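Local coordinates for phenazine biosynthesis protein PhzF family (Enterococcus faecalis, PDB 1S7J), which is probably an isomerase of the PhzF family, related to phenazine biosynthesis proteins, at residues E139-L142 against L146-V149; V184-R189 against A208-Y213. All coordinates share one frame; numbering follows the deposited sequence.

Interaction 1: E139-L142 against L146-V149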
loop_
_atom_site.group_PDB
_atom_site.type_symbol
_atom_site.label_atom_id
_atom_site.label_comp_id
_atom_site.label_asym_id
_atom_site.label_seq_id
_atom_site.Cartn_x
_atom_site.Cartn_y
_atom_site.Cartn_z
ATOM N N GLU A 139 -15.380 -13.397 -11.521
ATOM C CA GLU A 139 -14.138 -13.812 -12.165
ATOM C C GLU A 139 -13.069 -14.062 -11.103
ATOM O O GLU A 139 -13.111 -13.469 -10.022
ATOM C CB GLU A 139 -13.662 -12.718 -13.129
ATOM C CG GLU A 139 -14.755 -12.204 -14.086
ATOM C CD GLU A 139 -14.280 -11.081 -15.003
ATOM O OE1 GLU A 139 -13.051 -10.938 -15.202
ATOM O OE2 GLU A 139 -15.146 -10.345 -15.536
ATOM N N ALA A 140 -12.134 -14.946 -11.399
ATOM C CA ALA A 140 -11.059 -15.251 -10.459
ATOM C C ALA A 140 -9.720 -15.305 -11.188
ATOM O O ALA A 140 -9.656 -15.700 -12.356
ATOM C CB ALA A 140 -11.337 -16.562 -9.742
ATOM N N TYR A 141 -8.664 -14.847 -10.511
ATOM C CA TYR A 141 -7.315 -14.820 -11.071
ATOM C C TYR A 141 -6.295 -15.002 -9.946
ATOM O O TYR A 141 -6.646 -14.932 -8.764
ATOM C CB TYR A 141 -7.054 -13.484 -11.766
ATOM C CG TYR A 141 -8.039 -13.113 -12.853
ATOM C CD1 TYR A 141 -9.181 -12.372 -12.559
ATOM C CD2 TYR A 141 -7.806 -13.458 -14.178
ATOM C CE1 TYR A 141 -10.067 -11.973 -13.562
ATOM C CE2 TYR A 141 -8.683 -13.065 -15.197
ATOM C CZ TYR A 141 -9.812 -12.320 -14.880
ATOM O OH TYR A 141 -10.667 -11.901 -15.892
ATOM N N LEU A 142 -5.041 -15.259 -10.307
ATOM C CA LEU A 142 -3.993 -15.427 -9.310
ATOM C C LEU A 142 -2.712 -14.680 -9.692
ATOM O O LEU A 142 -2.396 -14.512 -10.870
ATOM C CB LEU A 142 -3.707 -16.928 -9.067
ATOM C CG LEU A 142 -2.858 -17.453 -7.868
ATOM C CD1 LEU A 142 -1.376 -17.467 -8.205
ATOM C CD2 LEU A 142 -3.138 -16.680 -6.577
ATOM N N LEU A 146 -4.847 -13.812 -4.406
ATOM C CA LEU A 146 -6.019 -14.243 -5.135
ATOM C C LEU A 146 -6.665 -12.943 -5.617
ATOM O O LEU A 146 -6.545 -11.914 -4.953
ATOM C CB LEU A 146 -6.945 -15.048 -4.239
ATOM C CG LEU A 146 -6.488 -16.508 -4.138
ATOM C CD1 LEU A 146 -7.092 -17.195 -2.915
ATOM C CD2 LEU A 146 -6.847 -17.236 -5.439
ATOM N N PHE A 147 -7.355 -12.992 -6.727
ATOM C CA PHE A 147 -7.925 -11.794 -7.313
ATOM C C PHE A 147 -9.351 -12.064 -7.782
ATOM O O PHE A 147 -9.559 -12.656 -8.836
ATOM C CB PHE A 147 -7.016 -11.422 -8.496
ATOM C CG PHE A 147 -7.335 -10.134 -9.157
ATOM C CD1 PHE A 147 -6.541 -9.014 -8.929
ATOM C CD2 PHE A 147 -8.382 -10.037 -10.074
ATOM C CE1 PHE A 147 -6.774 -7.819 -9.608
ATOM C CE2 PHE A 147 -8.625 -8.848 -10.759
ATOM C CZ PHE A 147 -7.818 -7.734 -10.523
ATOM N N PHE A 148 -10.330 -11.613 -7.006
ATOM C CA PHE A 148 -11.736 -11.837 -7.347
ATOM C C PHE A 148 -12.434 -10.584 -7.814
ATOM O O PHE A 148 -12.222 -9.510 -7.270
ATOM C CB PHE A 148 -12.478 -12.405 -6.140
ATOM C CG PHE A 148 -11.784 -13.550 -5.479
ATOM C CD1 PHE A 148 -11.448 -13.492 -4.130
ATOM C CD2 PHE A 148 -11.446 -14.700 -6.209
ATOM C CE1 PHE A 148 -10.795 -14.547 -3.511
ATOM C CE2 PHE A 148 -10.794 -15.760 -5.600
ATOM C CZ PHE A 148 -10.464 -15.686 -4.243
ATOM N N VAL A 149 -13.273 -10.724 -8.825
ATOM C CA VAL A 149 -14.030 -9.598 -9.354
ATOM C C VAL A 149 -15.466 -9.764 -8.857
ATOM O O VAL A 149 -16.033 -10.851 -8.946
ATOM C CB VAL A 149 -13.990 -9.563 -10.898
ATOM C CG1 VAL A 149 -14.753 -8.356 -11.424
ATOM C CG2 VAL A 149 -12.538 -9.530 -11.379
#
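The backbone carbonyl oxygen F147 O is approached twice from the opposite strand. Y141 N hydrogen-bonds it at 2.9 Å, and A140 CA lies 3.4 Å from F147 O in a weak CA-H...O contact. These contacts belong to a beta hairpin, strands 139-142 and 146-149 joined by three residues, with the N-to-C directions of the two short strands 162° apart, nearly antiparallel. Y141 and F147 form an antiparallel hydrogen-bonded pair, since F147 N also donates to Y141 O, 2.9 Å away. The straightest of the bonds between the strands runs from V149 N to E139 O. A140 and F148 are the neighbouring non-hydrogen-bonded pair. Here A140 CB sits at the edge of the F148 ring, in its plane, 4.0 Å from F148 CD2, and Y129 meets that ring from outside the hairpin. On the other face, the rings of Y141 and F147 meet obliquely, their planes 81° apart and Y141 CD1 3.5 Å from F147 CD2. Y141 CG lies beside its own backbone N (chi1 -56°), which lets the ring lean back along the strand toward E139, and its hydroxyl donates to E139 OE1. That bond, 2.7 Å from Y141 OH to E139 OE1, follows the carboxylate C-O axis closely and lies in the ring plane. V149 CG2 packs beside this group, 3.8 Å from E139 CB and 4.1 Å from Y141 CE1.

Interaction 2: V184-R189 against A208-Y213; sequences VDFVSR and ANLIPY
The ring of F186 meets L210 and I211 obliquely, while W214, one turn beyond L210 on the same helix, stacks with it. The nearest approach is F186 CE2 to L210 CB at 3.8 Å; the para carbon F186 CZ is 4.0 Å from L210 CB. The phenylalanine attains this reach with CG set between the backbone N and the carbonyl carbon (chi1 74°), which projects the ring from the strand to the helix. Two residues on, S188 faces the same way, and its CB lies 4.1 Å from L210 CD1. The leucine thus spans two successive helix-facing positions of the strand, its CD1 being 3.9 Å from F186 CE2. Strand 186-189 and helix 208-213 run nearly antiparallel (158°) with axes 10.3 Å apart, the spacing of a helix laid on a sheet. Helix 207-218 also touches strands 146-149, 175-180 and 234-240, consistent with the DAP-epimerase-type fold, in which strands wrap around a central helix. I211 CB points away from strand 186-189, and its side chain packs on C237 and V239 of strand 234-240, with I211 CG1 still 4.3 Å from F186 CZ. The helix is kinked at P212, whose nitrogen carries no hydrogen for the turn before it; the next residue bonds again, Y213 N lying 3.3 Å from N209 O.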
loop_
_atom_site.group_PDB
_atom_site.type_symbol
_atom_site.label_atom_id
_atom_site.label_comp_id
_atom_site.label_asym_id
_atom_site.label_seq_id
_atom_site.Cartn_x
_atom_site.Cartn_y
_atom_site.Cartn_z
ATOM N N VAL A 184 -15.551 6.382 -9.975
ATOM C CA VAL A 184 -14.144 6.208 -10.298
ATOM C C VAL A 184 -14.048 5.017 -11.270
ATOM O O VAL A 184 -15.044 4.323 -11.484
ATOM C CB VAL A 184 -13.338 5.954 -8.990
ATOM C CG1 VAL A 184 -13.119 4.471 -8.750
ATOM C CG2 VAL A 184 -12.064 6.733 -8.992
ATOM N N ASP A 185 -12.884 4.796 -11.863
ATOM C CA ASP A 185 -12.749 3.686 -12.809
ATOM C C ASP A 185 -12.902 2.300 -12.177
ATOM O O ASP A 185 -13.590 1.437 -12.724
ATOM C CB ASP A 185 -11.444 3.794 -13.616
ATOM C CG ASP A 185 -11.521 4.858 -14.716
ATOM O OD1 ASP A 185 -12.646 5.199 -15.154
ATOM O OD2 ASP A 185 -10.461 5.344 -15.149
ATOM N N PHE A 186 -12.251 2.082 -11.038
ATOM C CA PHE A 186 -12.355 0.810 -10.338
ATOM C C PHE A 186 -12.049 0.943 -8.849
ATOM O O PHE A 186 -11.307 1.840 -8.432
ATOM C CB PHE A 186 -11.455 -0.253 -10.980
ATOM C CG PHE A 186 -9.981 -0.072 -10.712
ATOM C CD1 PHE A 186 -9.165 0.575 -11.640
ATOM C CD2 PHE A 186 -9.393 -0.614 -9.567
ATOM C CE1 PHE A 186 -7.783 0.667 -11.437
ATOM C CE2 PHE A 186 -8.021 -0.526 -9.358
ATOM C CZ PHE A 186 -7.213 0.117 -10.297
ATOM N N VAL A 187 -12.641 0.057 -8.058
ATOM C CA VAL A 187 -12.448 0.045 -6.611
ATOM C C VAL A 187 -11.897 -1.290 -6.156
ATOM O O VAL A 187 -12.017 -2.276 -6.861
ATOM C CB VAL A 187 -13.769 0.309 -5.876
ATOM C CG1 VAL A 187 -14.147 1.770 -5.997
ATOM C CG2 VAL A 187 -14.868 -0.568 -6.444
ATOM N N SER A 188 -11.328 -1.333 -4.968
ATOM C CA SER A 188 -10.785 -2.568 -4.443
ATOM C C SER A 188 -10.738 -2.556 -2.932
ATOM O O SER A 188 -11.127 -1.578 -2.294
ATOM C CB SER A 188 -9.375 -2.806 -4.995
ATOM O OG SER A 188 -8.466 -1.802 -4.563
ATOM N N ARG A 189 -10.336 -3.689 -2.367
ATOM C CA ARG A 189 -10.154 -3.897 -0.924
ATOM C C ARG A 189 -9.185 -5.062 -0.859
ATOM O O ARG A 189 -9.289 -5.991 -1.655
ATOM C CB ARG A 189 -11.472 -4.253 -0.221
ATOM C CG ARG A 189 -12.409 -3.085 -0.028
ATOM C CD ARG A 189 -13.670 -3.500 0.677
ATOM N NE ARG A 189 -13.418 -3.970 2.041
ATOM C CZ ARG A 189 -14.374 -4.301 2.911
ATOM N NH1 ARG A 189 -14.048 -4.711 4.121
ATOM N NH2 ARG A 189 -15.650 -4.234 2.558
ATOM N N ALA A 208 -0.469 -3.876 -8.806
ATOM C CA ALA A 208 0.353 -4.483 -9.851
ATOM C C ALA A 208 -0.582 -5.451 -10.615
ATOM O O ALA A 208 -0.424 -5.666 -11.799
ATOM C CB ALA A 208 1.508 -5.257 -9.236
ATOM N N ASN A 209 -1.550 -6.015 -9.886
ATOM C CA ASN A 209 -2.538 -6.933 -10.460
ATOM C C ASN A 209 -3.765 -6.127 -10.896
ATOM O O ASN A 209 -4.337 -6.373 -11.956
ATOM C CB ASN A 209 -2.991 -7.977 -9.421
ATOM C CG ASN A 209 -1.859 -8.903 -8.971
ATOM O OD1 ASN A 209 -0.934 -9.193 -9.728
ATOM N ND2 ASN A 209 -1.972 -9.404 -7.737
ATOM N N LEU A 210 -4.173 -5.184 -10.042
ATOM C CA LEU A 210 -5.338 -4.319 -10.298
ATOM C C LEU A 210 -5.262 -3.470 -11.548
ATOM O O LEU A 210 -6.183 -3.479 -12.366
ATOM C CB LEU A 210 -5.582 -3.376 -9.102
ATOM C CG LEU A 210 -6.444 -3.816 -7.924
ATOM C CD1 LEU A 210 -7.754 -4.341 -8.444
ATOM C CD2 LEU A 210 -5.748 -4.866 -7.115
ATOM N N ILE A 211 -4.214 -2.650 -11.646
ATOM C CA ILE A 211 -4.046 -1.764 -12.792
ATOM C C ILE A 211 -4.005 -2.513 -14.151
ATOM O O ILE A 211 -4.739 -2.154 -15.072
ATOM C CB ILE A 211 -2.819 -0.806 -12.605
ATOM C CG1 ILE A 211 -3.032 0.043 -11.344
ATOM C CG2 ILE A 211 -2.670 0.128 -13.809
ATOM C CD1 ILE A 211 -1.931 1.044 -11.086
ATOM N N PRO A 212 -3.134 -3.527 -14.289
ATOM C CA PRO A 212 -3.085 -4.258 -15.556
ATOM C C PRO A 212 -4.484 -4.760 -15.951
ATOM O O PRO A 212 -4.953 -4.515 -17.065
ATOM C CB PRO A 212 -2.161 -5.421 -15.226
ATOM C CG PRO A 212 -1.183 -4.789 -14.313
ATOM C CD PRO A 212 -2.072 -4.000 -13.383
ATOM N N TYR A 213 -5.142 -5.436 -15.004
ATOM C CA TYR A 213 -6.474 -5.984 -15.227
ATOM C C TYR A 213 -7.487 -4.965 -15.742
ATOM O O TYR A 213 -8.204 -5.234 -16.719
ATOM C CB TYR A 213 -7.020 -6.634 -13.931
ATOM C CG TYR A 213 -8.469 -7.080 -14.058
ATOM C CD1 TYR A 213 -9.514 -6.181 -13.827
ATOM C CD2 TYR A 213 -8.790 -8.367 -14.486
ATOM C CE1 TYR A 213 -10.834 -6.544 -14.033
ATOM C CE2 TYR A 213 -10.123 -8.741 -14.694
ATOM C CZ TYR A 213 -11.138 -7.814 -14.465
ATOM O OH TYR A 213 -12.450 -8.139 -14.685
#

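Overall arrangement
Interaction 1 closes before interaction 2 opens along the chain, yet their centres are only about 12 Å apart, and Y213 of helix 207-218 joins them. Its hydroxyl probably hydrogen-bonds the hairpin carboxylate, with Y213 OH 2.9 Å from E139 OE1. V149 CG2 packs beside that hydroxyl, 3.6 Å from Y213 OH, while F147 CZ meets the base of the tyrosine ring, 3.7 Å from Y213 CG. The same helix meets strand 186-189 chiefly through L210, and the hairpin through Y213 as well as N209 and L210, which touch F147. Strand 175-180 lies between strands 146-149 and 186-192, pairing with both. Neither contact is near E46, the predicted active-site residue; both join parts of the fold.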